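Putative lipoprotein (Bacteroides ovatus, PDB 3OQQ) is of unknown function but binds calcium ions and, as a putative lipoprotein, is probably anchored to the cell envelope by a lipid. Local coordinates at residues D133-Q138 with E361-G366; L156-C161 with E325-T330; W242-D247 with E251-I256; T409-S414 with Q420-N425. All coordinates share one frame; numbering follows the deposited sequence.

Overall arrangement
The four contacts lie well apart, with centres 27 to 38 Å from one another, and none touches another. Along the chain contact 1 spans the widest loop, from the turn after strand 122-131 to helix 357-364. Contact 2 falls within that span and joins strand 150-161 to the end of helix 314-328; contact 3, a hairpin between strands 234-242 and 253-263, falls within contact 2. Contact 4 follows, joining helix 408-413 to the chain just after it. Contact 2, a long-range closure, is the most central, its centre about 11 Å from that of the chain; contact 1, also long-range, and the local contacts 3 and 4 lie farther out, at about 25, 25 and 20 Å.

Contact 1 (D133-Q138 with E361-G366); sequences DGWPIQ and EALVAG
A small apolar contact joins a cis-proline turn, in the loop between strands 122-131 and 150-161, to the last turn of helix 357-364. Trp135 and Pro136 meet Leu363 and Val364 here. The peptide before Pro136 is cis, and Ile137 N donates to Gly134 O at 2.8 Å, so Gly134 to Ile137 form a type VIa beta turn. Within it Pro136 CB lies over one face of the Trp135 indole, toward its rim. With CG anti to its own nitrogen (chi1 177°), the Trp135 ring extends from the turn to the helix. Its benzo end does the touching: CH2 comes within 3.7 Å of Leu363 CD2, which approaches obliquely from the opposite direction. The ring also takes a nearly parallel neighbour in Tyr360 and an edge-to-face one in Trp384. With a serine in place of Trp135, Leu363 and Val364 would probably lose their indole partner and a gap would open between turn and helix. Just upstream, Asp133 N bonds the carboxylate of the calcium ligand Asp149, which ties the start of the loop to the metal region. Leu363 CD2 meets the proline as well, at 3.7 Å from Pro136 CG, one methyl wedged against both residues of the turn. Val364 comes in at the ring's edge, near its plane, with CG1 3.6 Å from Trp135 CZ2.

Contact 2 (L156-C161 with E325-T330); sequences LKVTEC and ELILDT
Ile327 lays its terminal methyl over one face of the flat peptide joining Leu156 to Lys157, where the end of helix 314-328 packs on an antiparallel sheet. CD1 stands 3.3 Å from Leu156 O and 3.7 Å from Leu156 C, above the peptide plane. To either edge of the strand run its sheet neighbours: the backbone of Leu156 bonds that of Asn125 in strand 122-131, and the backbone of Lys157 bonds that of Leu177 in strand 173-184. The Lys157 side chain leaves the strand on the side away from the helix, and its ammonium forms a salt bridge with Asp155.

On the helix-facing side, Ile327 carries the contact. Its CG1 lies beside the backbone nitrogen (chi1 -66°), which directs this branch at the strand, while chi2 of -109° is far from a staggered value and turns CD1 over the peptide. Tyr123 also touches this side chain, and Leu176 packs against Leu156, Val158 and Leu326, so the contact is part of a buried apolar layer.

The helix stops here: Asp329 N still donates to Glu325 O at 2.9 Å, but Asp329 itself leaves helical geometry. One turn earlier, Arg324 forms a salt bridge with Glu160 of the same strand. The Val158 and Ile327 side chains run antiparallel alongside each other, with Val158 CG2 3.6 Å from Ile327 CG1.

Contact 3 (W242-D247 with E251-I256); sequences WNWSND and EPRFAI
Arg253 and the residues that wrap it form the tight part of this beta hairpin. Trp242 and Arg253 are an antiparallel hydrogen-bonded pair, with Arg253 N to Trp242 O at 2.7 Å. Arg253 CB sits over the face of the Trp242 six-membered ring in a CH-pi contact, 4.0 Å from its centroid. Farther along, the extended side chain grips Asp247 side-on: NE reaches OD2 at 2.8 Å, on its syn side, and NH2 meets OD1 at 2.9 Å from above the carboxylate plane. Trp244 CZ3 lies over one guanidinium face, but the planes stand 61° apart. Asn243 ND2 braces this cluster, donating to Asp247 OD2 and, at 3.0 Å, to Glu251 O.

The looser side is the exposed side chains of Glu251, pointing away, and Pro252, whose CA, 3.5 Å from Asn243 OD1, lies nearer than its ring. Asp279 takes a further salt bridge from Arg253 NH2, and Arg293 another from Asp247 OD1. Beyond the hairpin, Leu214 of strand 205-215 packs on both tryptophans, and strand 266-272 continues the sheet past 253-263.

Contact 4 (T409-S414 with Q420-N425); sequences TKWVDS and QKWYEN
Trp411 and Trp422 meet obliquely, with ring planes 35° apart, and the NE1-CD1 side of the Trp422 five-membered ring lies over the face of Trp411. Its NE1 stands over the centre of the Trp411 indole, 3.2 Å from Trp411 CD2, while Trp422 CD1 is 3.4 Å from Trp411 CG. Trp422 CG sits between its own nitrogen and carbonyl carbon (chi1 62°), a setting that brings NE1 and CD1 to the helix. Gln420 adds its backbone, with CA 3.9 Å from Trp411 CD1. Were Trp411 a leucine, Trp422 is likely to lose the flat apolar face beneath it and be freer to turn.

Farther out, Glu424 N to Lys421 O at 3.1 Å and Asn425 N to Trp422 O hold the short 3-10 turn that carries Trp422. Gln420 NE2 is held by Gly416 O, and Asn425 ND2 by Asp407. Phe91 meets Trp411 edge-to-face, and Phe408 and Tyr405 do the same to Trp422, so helix 408-413 and the chain leading to strand 431-432 share one aromatic cluster.

Contact 1 (D133-Q138 with E361-G366)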
loop_
_atom_site.group_PDB
_atom_site.type_symbol
_atom_site.label_atom_id
_atom_site.label_comp_id
_atom_site.label_asym_id
_atom_site.label_seq_id
_atom_site.Cartn_x
_atom_site.Cartn_y
_atom_site.Cartn_z
ATOM N N ASP A 133 8.071 6.700 -14.972
ATOM C CA ASP A 133 8.268 8.123 -14.708
ATOM C C ASP A 133 8.098 9.040 -15.916
ATOM O O ASP A 133 8.354 10.235 -15.802
ATOM C CB ASP A 133 9.685 8.339 -14.129
ATOM C CG ASP A 133 10.847 7.853 -14.994
ATOM O OD1 ASP A 133 10.662 7.705 -16.232
ATOM O OD2 ASP A 133 11.918 7.554 -14.429
ATOM N N GLY A 134 7.743 8.488 -17.062
ATOM C CA GLY A 134 7.717 9.231 -18.316
ATOM C C GLY A 134 6.454 9.952 -18.714
ATOM O O GLY A 134 6.496 10.696 -19.701
ATOM N N TRP A 135 5.324 9.743 -17.988
ATOM C CA TRP A 135 4.042 10.401 -18.282
ATOM C C TRP A 135 4.265 11.887 -18.650
ATOM O O TRP A 135 5.002 12.557 -17.932
ATOM C CB TRP A 135 3.066 10.275 -17.071
ATOM C CG TRP A 135 1.767 10.994 -17.267
ATOM C CD1 TRP A 135 0.698 10.562 -18.009
ATOM C CD2 TRP A 135 1.476 12.351 -16.894
ATOM N NE1 TRP A 135 -0.272 11.545 -18.053
ATOM C CE2 TRP A 135 0.183 12.652 -17.377
ATOM C CE3 TRP A 135 2.147 13.315 -16.117
ATOM C CZ2 TRP A 135 -0.427 13.898 -17.155
ATOM C CZ3 TRP A 135 1.548 14.552 -15.906
ATOM C CH2 TRP A 135 0.275 14.832 -16.418
ATOM N N PRO A 136 3.705 12.438 -19.761
ATOM C CA PRO A 136 2.724 11.848 -20.683
ATOM C C PRO A 136 3.322 11.036 -21.843
ATOM O O PRO A 136 2.582 10.707 -22.756
ATOM C CB PRO A 136 1.972 13.089 -21.189
ATOM C CG PRO A 136 3.021 14.134 -21.238
ATOM C CD PRO A 136 3.899 13.876 -20.049
ATOM N N ILE A 137 4.620 10.666 -21.787
ATOM C CA ILE A 137 5.279 9.872 -22.826
ATOM C C ILE A 137 5.310 8.392 -22.416
ATOM O O ILE A 137 5.576 8.076 -21.247
ATOM C CB ILE A 137 6.705 10.409 -23.142
ATOM C CG1 ILE A 137 6.641 11.878 -23.622
ATOM C CG2 ILE A 137 7.436 9.503 -24.195
ATOM C CD1 ILE A 137 7.958 12.587 -23.603
ATOM N N GLN A 138 5.053 7.503 -23.383
ATOM C CA GLN A 138 5.043 6.048 -23.196
ATOM C C GLN A 138 5.194 5.321 -24.517
ATOM O O GLN A 138 4.727 5.818 -25.541
ATOM C CB GLN A 138 3.730 5.602 -22.550
ATOM C CG GLN A 138 3.891 4.430 -21.576
ATOM C CD GLN A 138 2.628 4.160 -20.777
ATOM O OE1 GLN A 138 1.514 4.469 -21.199
ATOM N NE2 GLN A 138 2.764 3.489 -19.652
ATOM N N GLU A 361 -4.515 19.390 -15.908
ATOM C CA GLU A 361 -5.478 19.802 -16.930
ATOM C C GLU A 361 -4.808 20.597 -18.049
ATOM O O GLU A 361 -5.106 20.348 -19.206
ATOM C CB GLU A 361 -6.623 20.605 -16.293
ATOM C CG GLU A 361 -7.575 19.673 -15.556
ATOM C CD GLU A 361 -8.726 20.271 -14.772
ATOM O OE1 GLU A 361 -8.866 21.512 -14.744
ATOM O OE2 GLU A 361 -9.481 19.482 -14.160
ATOM N N ALA A 362 -3.880 21.511 -17.712
ATOM C CA ALA A 362 -3.167 22.322 -18.704
ATOM C C ALA A 362 -2.246 21.462 -19.583
ATOM O O ALA A 362 -2.145 21.706 -20.774
ATOM C CB ALA A 362 -2.360 23.412 -18.009
ATOM N N LEU A 363 -1.610 20.448 -18.984
ATOM C CA LEU A 363 -0.683 19.511 -19.608
ATOM C C LEU A 363 -1.381 18.554 -20.565
ATOM O O LEU A 363 -0.888 18.337 -21.681
ATOM C CB LEU A 363 0.017 18.703 -18.502
ATOM C CG LEU A 363 1.446 18.283 -18.751
ATOM C CD1 LEU A 363 2.253 18.390 -17.478
ATOM C CD2 LEU A 363 1.518 16.860 -19.237
ATOM N N VAL A 364 -2.504 17.959 -20.132
ATOM C CA VAL A 364 -3.202 16.962 -20.940
ATOM C C VAL A 364 -4.066 17.600 -22.068
ATOM O O VAL A 364 -4.441 16.896 -23.014
ATOM C CB VAL A 364 -4.064 16.002 -20.057
ATOM C CG1 VAL A 364 -3.222 15.286 -19.000
ATOM C CG2 VAL A 364 -5.229 16.726 -19.403
ATOM N N ALA A 365 -4.393 18.911 -21.947
ATOM C CA ALA A 365 -5.311 19.636 -22.839
ATOM C C ALA A 365 -5.010 19.432 -24.335
ATOM O O ALA A 365 -5.909 19.024 -25.097
ATOM C CB ALA A 365 -5.325 21.122 -22.499
ATOM N N GLY A 366 -3.765 19.669 -24.745
ATOM C CA GLY A 366 -3.422 19.518 -26.160
ATOM C C GLY A 366 -2.934 18.158 -26.623
ATOM O O GLY A 366 -2.599 18.004 -27.801
#

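Contact 2 (L156-C161 with E325-T330)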
loop_
_atom_site.group_PDB
_atom_site.type_symbol
_atom_site.label_atom_id
_atom_site.label_comp_id
_atom_site.label_asym_id
_atom_site.label_seq_id
_atom_site.Cartn_x
_atom_site.Cartn_y
_atom_site.Cartn_z
ATOM N N LEU A 156 -0.625 -1.060 5.043
ATOM C CA LEU A 156 -1.682 -0.307 5.716
ATOM C C LEU A 156 -2.398 -1.205 6.720
ATOM O O LEU A 156 -2.776 -2.319 6.379
ATOM C CB LEU A 156 -2.692 0.256 4.693
ATOM C CG LEU A 156 -2.318 1.560 4.016
ATOM C CD1 LEU A 156 -2.980 1.684 2.648
ATOM C CD2 LEU A 156 -2.689 2.748 4.890
ATOM N N LYS A 157 -2.566 -0.708 7.967
ATOM C CA LYS A 157 -3.267 -1.355 9.072
ATOM C C LYS A 157 -4.223 -0.338 9.673
ATOM O O LYS A 157 -3.798 0.752 10.053
ATOM C CB LYS A 157 -2.303 -1.886 10.153
ATOM C CG LYS A 157 -1.877 -3.324 10.011
ATOM C CD LYS A 157 -0.847 -3.711 11.082
ATOM C CE LYS A 157 0.595 -3.604 10.609
ATOM N NZ LYS A 157 0.940 -4.587 9.535
ATOM N N VAL A 158 -5.506 -0.672 9.718
ATOM C CA VAL A 158 -6.532 0.171 10.313
ATOM C C VAL A 158 -7.042 -0.596 11.531
ATOM O O VAL A 158 -7.625 -1.668 11.389
ATOM C CB VAL A 158 -7.645 0.560 9.311
ATOM C CG1 VAL A 158 -8.841 1.196 10.029
ATOM C CG2 VAL A 158 -7.100 1.510 8.255
ATOM N N THR A 159 -6.771 -0.072 12.722
ATOM C CA THR A 159 -7.150 -0.683 13.993
ATOM C C THR A 159 -8.374 0.020 14.549
ATOM O O THR A 159 -8.437 1.256 14.541
ATOM C CB THR A 159 -5.970 -0.555 14.954
ATOM O OG1 THR A 159 -4.804 -1.080 14.326
ATOM C CG2 THR A 159 -6.219 -1.215 16.316
ATOM N N GLU A 160 -9.345 -0.764 15.028
ATOM C CA GLU A 160 -10.534 -0.218 15.653
ATOM C C GLU A 160 -10.303 -0.227 17.162
ATOM O O GLU A 160 -10.498 -1.261 17.807
ATOM C CB GLU A 160 -11.780 -0.996 15.220
ATOM C CG GLU A 160 -12.059 -0.829 13.736
ATOM C CD GLU A 160 -13.271 -1.552 13.195
ATOM O OE1 GLU A 160 -14.079 -2.064 13.996
ATOM O OE2 GLU A 160 -13.451 -1.555 11.960
ATOM N N CYS A 161 -9.780 0.894 17.707
ATOM C CA CYS A 161 -9.492 1.047 19.145
ATOM C C CYS A 161 -10.813 1.280 19.897
ATOM O O CYS A 161 -11.113 2.389 20.366
ATOM C CB CYS A 161 -8.483 2.161 19.410
ATOM S SG CYS A 161 -6.880 1.931 18.603
ATOM N N GLU A 325 -12.774 2.241 4.645
ATOM C CA GLU A 325 -12.741 2.317 3.186
ATOM C C GLU A 325 -11.326 2.496 2.642
ATOM O O GLU A 325 -11.110 2.199 1.470
ATOM C CB GLU A 325 -13.657 3.449 2.682
ATOM C CG GLU A 325 -15.113 3.031 2.605
ATOM C CD GLU A 325 -15.418 2.118 1.437
ATOM O OE1 GLU A 325 -15.626 2.633 0.312
ATOM O OE2 GLU A 325 -15.396 0.883 1.636
ATOM N N LEU A 326 -10.353 2.942 3.460
ATOM C CA LEU A 326 -8.971 3.035 2.961
ATOM C C LEU A 326 -8.389 1.636 2.726
ATOM O O LEU A 326 -7.530 1.467 1.856
ATOM C CB LEU A 326 -8.046 3.852 3.899
ATOM C CG LEU A 326 -8.408 5.325 4.021
ATOM C CD1 LEU A 326 -7.650 5.970 5.142
ATOM C CD2 LEU A 326 -8.161 6.062 2.716
ATOM N N ILE A 327 -8.838 0.631 3.500
ATOM C CA ILE A 327 -8.377 -0.750 3.307
ATOM C C ILE A 327 -9.312 -1.471 2.336
ATOM O O ILE A 327 -8.839 -2.198 1.448
ATOM C CB ILE A 327 -8.263 -1.523 4.646
ATOM C CG1 ILE A 327 -7.160 -0.932 5.554
ATOM C CG2 ILE A 327 -8.114 -3.075 4.421
ATOM C CD1 ILE A 327 -5.948 -1.755 5.727
ATOM N N LEU A 328 -10.639 -1.329 2.553
ATOM C CA LEU A 328 -11.635 -2.036 1.764
ATOM C C LEU A 328 -11.640 -1.576 0.311
ATOM O O LEU A 328 -11.498 -2.422 -0.581
ATOM C CB LEU A 328 -13.045 -1.931 2.390
ATOM C CG LEU A 328 -13.238 -2.623 3.771
ATOM C CD1 LEU A 328 -14.692 -2.602 4.204
ATOM C CD2 LEU A 328 -12.704 -4.063 3.782
ATOM N N ASP A 329 -11.761 -0.265 0.060
ATOM C CA ASP A 329 -11.783 0.249 -1.311
ATOM C C ASP A 329 -10.354 0.564 -1.833
ATOM O O ASP A 329 -9.732 1.562 -1.441
ATOM C CB ASP A 329 -12.692 1.480 -1.402
ATOM C CG ASP A 329 -12.974 1.981 -2.807
ATOM O OD1 ASP A 329 -12.376 1.441 -3.768
ATOM O OD2 ASP A 329 -13.730 2.962 -2.939
ATOM N N THR A 330 -9.871 -0.266 -2.775
ATOM C CA THR A 330 -8.546 -0.103 -3.386
ATOM C C THR A 330 -8.395 1.292 -4.029
ATOM O O THR A 330 -7.292 1.829 -4.028
ATOM C CB THR A 330 -8.256 -1.234 -4.405
ATOM O OG1 THR A 330 -6.897 -1.140 -4.809
ATOM C CG2 THR A 330 -9.177 -1.223 -5.629
#

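Contact 3 (W242-D247 with E251-I256)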
loop_
_atom_site.group_PDB
_atom_site.type_symbol
_atom_site.label_atom_id
_atom_site.label_comp_id
_atom_site.label_asym_id
_atom_site.label_seq_id
_atom_site.Cartn_x
_atom_site.Cartn_y
_atom_site.Cartn_z
ATOM N N TRP A 242 21.960 11.922 6.265
ATOM C CA TRP A 242 22.101 10.532 6.669
ATOM C C TRP A 242 22.833 9.696 5.629
ATOM O O TRP A 242 22.925 10.052 4.450
ATOM C CB TRP A 242 20.734 9.904 6.996
ATOM C CG TRP A 242 19.811 9.739 5.810
ATOM C CD1 TRP A 242 18.896 10.646 5.352
ATOM C CD2 TRP A 242 19.702 8.585 4.948
ATOM N NE1 TRP A 242 18.245 10.140 4.240
ATOM C CE2 TRP A 242 18.702 8.871 3.989
ATOM C CE3 TRP A 242 20.340 7.326 4.908
ATOM C CZ2 TRP A 242 18.344 7.958 2.984
ATOM C CZ3 TRP A 242 19.994 6.429 3.910
ATOM C CH2 TRP A 242 19.023 6.755 2.945
ATOM N N ASN A 243 23.343 8.559 6.093
ATOM C CA ASN A 243 24.018 7.572 5.274
ATOM C C ASN A 243 23.729 6.217 5.834
ATOM O O ASN A 243 23.430 6.089 7.025
ATOM C CB ASN A 243 25.534 7.820 5.211
ATOM C CG ASN A 243 25.956 8.949 4.310
ATOM O OD1 ASN A 243 26.220 10.052 4.767
ATOM N ND2 ASN A 243 25.978 8.721 3.005
ATOM N N TRP A 244 23.750 5.195 4.964
ATOM C CA TRP A 244 23.644 3.812 5.410
ATOM C C TRP A 244 24.943 3.505 6.141
ATOM O O TRP A 244 25.954 4.162 5.861
ATOM C CB TRP A 244 23.476 2.864 4.204
ATOM C CG TRP A 244 22.067 2.726 3.692
ATOM C CD1 TRP A 244 21.049 2.019 4.264
ATOM C CD2 TRP A 244 21.540 3.282 2.475
ATOM N NE1 TRP A 244 19.914 2.108 3.489
ATOM C CE2 TRP A 244 20.197 2.851 2.366
ATOM C CE3 TRP A 244 22.091 4.060 1.437
ATOM C CZ2 TRP A 244 19.374 3.229 1.296
ATOM C CZ3 TRP A 244 21.276 4.417 0.361
ATOM C CH2 TRP A 244 19.941 3.997 0.294
ATOM N N SER A 245 24.940 2.545 7.070
ATOM C CA SER A 245 26.181 2.084 7.685
ATOM C C SER A 245 27.027 1.493 6.557
ATOM O O SER A 245 26.456 0.871 5.667
ATOM C CB SER A 245 25.900 1.013 8.739
ATOM O OG SER A 245 25.205 1.548 9.848
ATOM N N ASN A 246 28.343 1.750 6.540
ATOM C CA ASN A 246 29.270 1.272 5.507
ATOM C C ASN A 246 28.687 1.557 4.092
ATOM O O ASN A 246 28.592 0.666 3.242
ATOM C CB ASN A 246 29.625 -0.224 5.729
ATOM C CG ASN A 246 29.919 -0.549 7.187
ATOM O OD1 ASN A 246 30.819 0.025 7.824
ATOM N ND2 ASN A 246 29.091 -1.393 7.781
ATOM N N ASP A 247 28.277 2.828 3.887
ATOM C CA ASP A 247 27.680 3.354 2.662
ATOM C C ASP A 247 28.700 3.412 1.540
ATOM O O ASP A 247 29.891 3.617 1.781
ATOM C CB ASP A 247 27.064 4.755 2.891
ATOM C CG ASP A 247 25.785 4.999 2.099
ATOM O OD1 ASP A 247 25.494 4.202 1.164
ATOM O OD2 ASP A 247 25.081 5.990 2.400
ATOM N N GLU A 251 29.132 11.247 0.369
ATOM C CA GLU A 251 28.152 12.332 0.277
ATOM C C GLU A 251 26.893 11.974 1.075
ATOM O O GLU A 251 26.407 10.841 0.959
ATOM C CB GLU A 251 27.775 12.668 -1.182
ATOM C CG GLU A 251 28.960 12.912 -2.109
ATOM C CD GLU A 251 29.438 11.650 -2.804
ATOM O OE1 GLU A 251 30.210 10.888 -2.180
ATOM O OE2 GLU A 251 29.000 11.395 -3.950
ATOM N N PRO A 252 26.354 12.912 1.896
ATOM C CA PRO A 252 25.149 12.584 2.664
ATOM C C PRO A 252 23.912 12.450 1.778
ATOM O O PRO A 252 23.876 12.954 0.652
ATOM C CB PRO A 252 25.014 13.754 3.639
ATOM C CG PRO A 252 25.675 14.877 2.984
ATOM C CD PRO A 252 26.793 14.299 2.154
ATOM N N ARG A 253 22.890 11.765 2.310
ATOM C CA ARG A 253 21.640 11.562 1.602
ATOM C C ARG A 253 20.563 12.303 2.366
ATOM O O ARG A 253 20.852 12.827 3.454
ATOM C CB ARG A 253 21.356 10.052 1.444
ATOM C CG ARG A 253 22.574 9.277 0.883
ATOM C CD ARG A 253 22.246 7.809 0.750
ATOM N NE ARG A 253 23.396 6.983 0.388
ATOM C CZ ARG A 253 23.804 6.751 -0.858
ATOM N NH1 ARG A 253 23.237 7.382 -1.877
ATOM N NH2 ARG A 253 24.819 5.928 -1.087
ATOM N N PHE A 254 19.348 12.443 1.779
ATOM C CA PHE A 254 18.273 13.142 2.470
ATOM C C PHE A 254 16.920 12.470 2.286
ATOM O O PHE A 254 16.673 11.785 1.286
ATOM C CB PHE A 254 18.197 14.611 2.051
ATOM C CG PHE A 254 17.542 14.933 0.728
ATOM C CD1 PHE A 254 18.251 14.799 -0.469
ATOM C CD2 PHE A 254 16.250 15.441 0.680
ATOM C CE1 PHE A 254 17.669 15.154 -1.688
ATOM C CE2 PHE A 254 15.663 15.782 -0.542
ATOM C CZ PHE A 254 16.374 15.623 -1.717
ATOM N N ALA A 255 16.034 12.675 3.258
ATOM C CA ALA A 255 14.653 12.175 3.175
ATOM C C ALA A 255 13.769 13.185 3.865
ATOM O O ALA A 255 14.185 13.758 4.869
ATOM C CB ALA A 255 14.533 10.796 3.816
ATOM N N ILE A 256 12.618 13.501 3.269
ATOM C CA ILE A 256 11.653 14.464 3.834
ATOM C C ILE A 256 10.268 13.821 3.793
ATOM O O ILE A 256 9.766 13.526 2.704
ATOM C CB ILE A 256 11.643 15.851 3.124
ATOM C CG1 ILE A 256 13.060 16.461 2.956
ATOM C CG2 ILE A 256 10.677 16.817 3.836
ATOM C CD1 ILE A 256 13.150 17.594 1.898
#

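Contact 4 (T409-S414 with Q420-N425)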
loop_
_atom_site.group_PDB
_atom_site.type_symbol
_atom_site.label_atom_id
_atom_site.label_comp_id
_atom_site.label_asym_id
_atom_site.label_seq_id
_atom_site.Cartn_x
_atom_site.Cartn_y
_atom_site.Cartn_z
ATOM N N THR A 409 0.709 -9.638 -20.287
ATOM C CA THR A 409 -0.165 -9.145 -21.382
ATOM C C THR A 409 -1.421 -10.000 -21.514
ATOM O O THR A 409 -2.475 -9.454 -21.849
ATOM C CB THR A 409 0.557 -8.993 -22.725
ATOM O OG1 THR A 409 0.885 -10.288 -23.203
ATOM C CG2 THR A 409 1.818 -8.121 -22.616
ATOM N N LYS A 410 -1.331 -11.301 -21.177
ATOM C CA LYS A 410 -2.499 -12.203 -21.199
ATOM C C LYS A 410 -3.577 -11.695 -20.231
ATOM O O LYS A 410 -4.749 -11.673 -20.580
ATOM C CB LYS A 410 -2.107 -13.650 -20.867
ATOM C CG LYS A 410 -1.499 -14.398 -22.042
ATOM C CD LYS A 410 -0.973 -15.764 -21.604
ATOM C CE LYS A 410 -0.316 -16.499 -22.740
ATOM N NZ LYS A 410 0.405 -17.715 -22.267
ATOM N N TRP A 411 -3.166 -11.276 -19.036
ATOM C CA TRP A 411 -4.036 -10.695 -18.021
ATOM C C TRP A 411 -4.541 -9.317 -18.481
ATOM O O TRP A 411 -5.750 -9.043 -18.400
ATOM C CB TRP A 411 -3.270 -10.579 -16.713
ATOM C CG TRP A 411 -4.011 -9.901 -15.597
ATOM C CD1 TRP A 411 -4.986 -10.448 -14.813
ATOM C CD2 TRP A 411 -3.703 -8.623 -15.023
ATOM N NE1 TRP A 411 -5.356 -9.564 -13.833
ATOM C CE2 TRP A 411 -4.574 -8.438 -13.926
ATOM C CE3 TRP A 411 -2.739 -7.633 -15.303
ATOM C CZ2 TRP A 411 -4.525 -7.293 -13.117
ATOM C CZ3 TRP A 411 -2.678 -6.514 -14.488
ATOM C CH2 TRP A 411 -3.569 -6.347 -13.414
ATOM N N VAL A 412 -3.617 -8.452 -18.963
ATOM C CA VAL A 412 -3.982 -7.111 -19.441
ATOM C C VAL A 412 -5.038 -7.229 -20.545
ATOM O O VAL A 412 -6.134 -6.682 -20.400
ATOM C CB VAL A 412 -2.768 -6.256 -19.916
ATOM C CG1 VAL A 412 -3.243 -4.947 -20.584
ATOM C CG2 VAL A 412 -1.826 -5.931 -18.745
ATOM N N ASP A 413 -4.713 -7.953 -21.625
ATOM C CA ASP A 413 -5.540 -8.034 -22.829
ATOM C C ASP A 413 -6.842 -8.791 -22.623
ATOM O O ASP A 413 -7.791 -8.525 -23.349
ATOM C CB ASP A 413 -4.715 -8.570 -24.006
ATOM C CG ASP A 413 -3.661 -7.533 -24.402
ATOM O OD1 ASP A 413 -4.039 -6.364 -24.647
ATOM O OD2 ASP A 413 -2.468 -7.884 -24.450
ATOM N N SER A 414 -6.923 -9.676 -21.607
ATOM C CA SER A 414 -8.185 -10.333 -21.264
ATOM C C SER A 414 -8.954 -9.475 -20.244
ATOM O O SER A 414 -10.024 -9.864 -19.783
ATOM C CB SER A 414 -7.946 -11.728 -20.705
ATOM O OG SER A 414 -7.366 -11.581 -19.423
ATOM N N GLN A 420 -4.784 -14.491 -13.650
ATOM C CA GLN A 420 -4.955 -13.586 -12.512
ATOM C C GLN A 420 -3.772 -13.660 -11.581
ATOM O O GLN A 420 -3.488 -12.694 -10.894
ATOM C CB GLN A 420 -6.263 -13.883 -11.787
ATOM C CG GLN A 420 -7.444 -13.252 -12.535
ATOM C CD GLN A 420 -8.801 -13.750 -12.142
ATOM O OE1 GLN A 420 -9.039 -14.207 -11.027
ATOM N NE2 GLN A 420 -9.741 -13.634 -13.060
ATOM N N LYS A 421 -3.030 -14.768 -11.617
ATOM C CA LYS A 421 -1.811 -14.964 -10.825
ATOM C C LYS A 421 -0.564 -14.820 -11.720
ATOM O O LYS A 421 0.458 -15.458 -11.478
ATOM C CB LYS A 421 -1.834 -16.325 -10.116
ATOM C CG LYS A 421 -2.738 -16.348 -8.886
ATOM C CD LYS A 421 -3.165 -17.784 -8.611
ATOM C CE LYS A 421 -3.085 -18.217 -7.176
ATOM N NZ LYS A 421 -3.613 -19.602 -7.005
ATOM N N TRP A 422 -0.628 -13.916 -12.700
ATOM C CA TRP A 422 0.465 -13.656 -13.630
ATOM C C TRP A 422 1.758 -13.263 -12.910
ATOM O O TRP A 422 2.832 -13.597 -13.419
ATOM C CB TRP A 422 0.080 -12.554 -14.634
ATOM C CG TRP A 422 -0.208 -11.234 -13.989
ATOM C CD1 TRP A 422 -1.420 -10.771 -13.574
ATOM C CD2 TRP A 422 0.747 -10.210 -13.663
ATOM N NE1 TRP A 422 -1.289 -9.506 -13.054
ATOM C CE2 TRP A 422 0.029 -9.132 -13.103
ATOM C CE3 TRP A 422 2.146 -10.086 -13.826
ATOM C CZ2 TRP A 422 0.665 -7.962 -12.639
ATOM C CZ3 TRP A 422 2.779 -8.948 -13.331
ATOM C CH2 TRP A 422 2.034 -7.883 -12.789
ATOM N N TYR A 423 1.641 -12.532 -11.757
ATOM C CA TYR A 423 2.746 -12.001 -10.935
ATOM C C TYR A 423 3.562 -13.116 -10.272
ATOM O O TYR A 423 4.700 -12.871 -9.873
ATOM C CB TYR A 423 2.227 -11.028 -9.865
ATOM C CG TYR A 423 0.987 -11.531 -9.152
ATOM C CD1 TYR A 423 1.075 -12.507 -8.163
ATOM C CD2 TYR A 423 -0.268 -11.017 -9.452
ATOM C CE1 TYR A 423 -0.065 -13.007 -7.538
ATOM C CE2 TYR A 423 -1.410 -11.477 -8.800
ATOM C CZ TYR A 423 -1.304 -12.484 -7.852
ATOM O OH TYR A 423 -2.425 -12.953 -7.206
ATOM N N GLU A 424 2.989 -14.334 -10.172
ATOM C CA GLU A 424 3.667 -15.506 -9.635
ATOM C C GLU A 424 4.631 -16.087 -10.694
ATOM O O GLU A 424 5.521 -16.873 -10.348
ATOM C CB GLU A 424 2.642 -16.587 -9.205
ATOM C CG GLU A 424 1.852 -16.231 -7.960
ATOM C CD GLU A 424 0.953 -17.287 -7.343
ATOM O OE1 GLU A 424 0.790 -18.376 -7.936
ATOM O OE2 GLU A 424 0.387 -17.005 -6.265
ATOM N N ASN A 425 4.439 -15.738 -11.978
ATOM C CA ASN A 425 5.286 -16.296 -13.039
ATOM C C ASN A 425 6.334 -15.272 -13.482
ATOM O O ASN A 425 6.184 -14.633 -14.515
ATOM C CB ASN A 425 4.439 -16.810 -14.235
ATOM C CG ASN A 425 5.255 -17.435 -15.364
ATOM O OD1 ASN A 425 6.372 -17.933 -15.177
ATOM N ND2 ASN A 425 4.717 -17.433 -16.562
#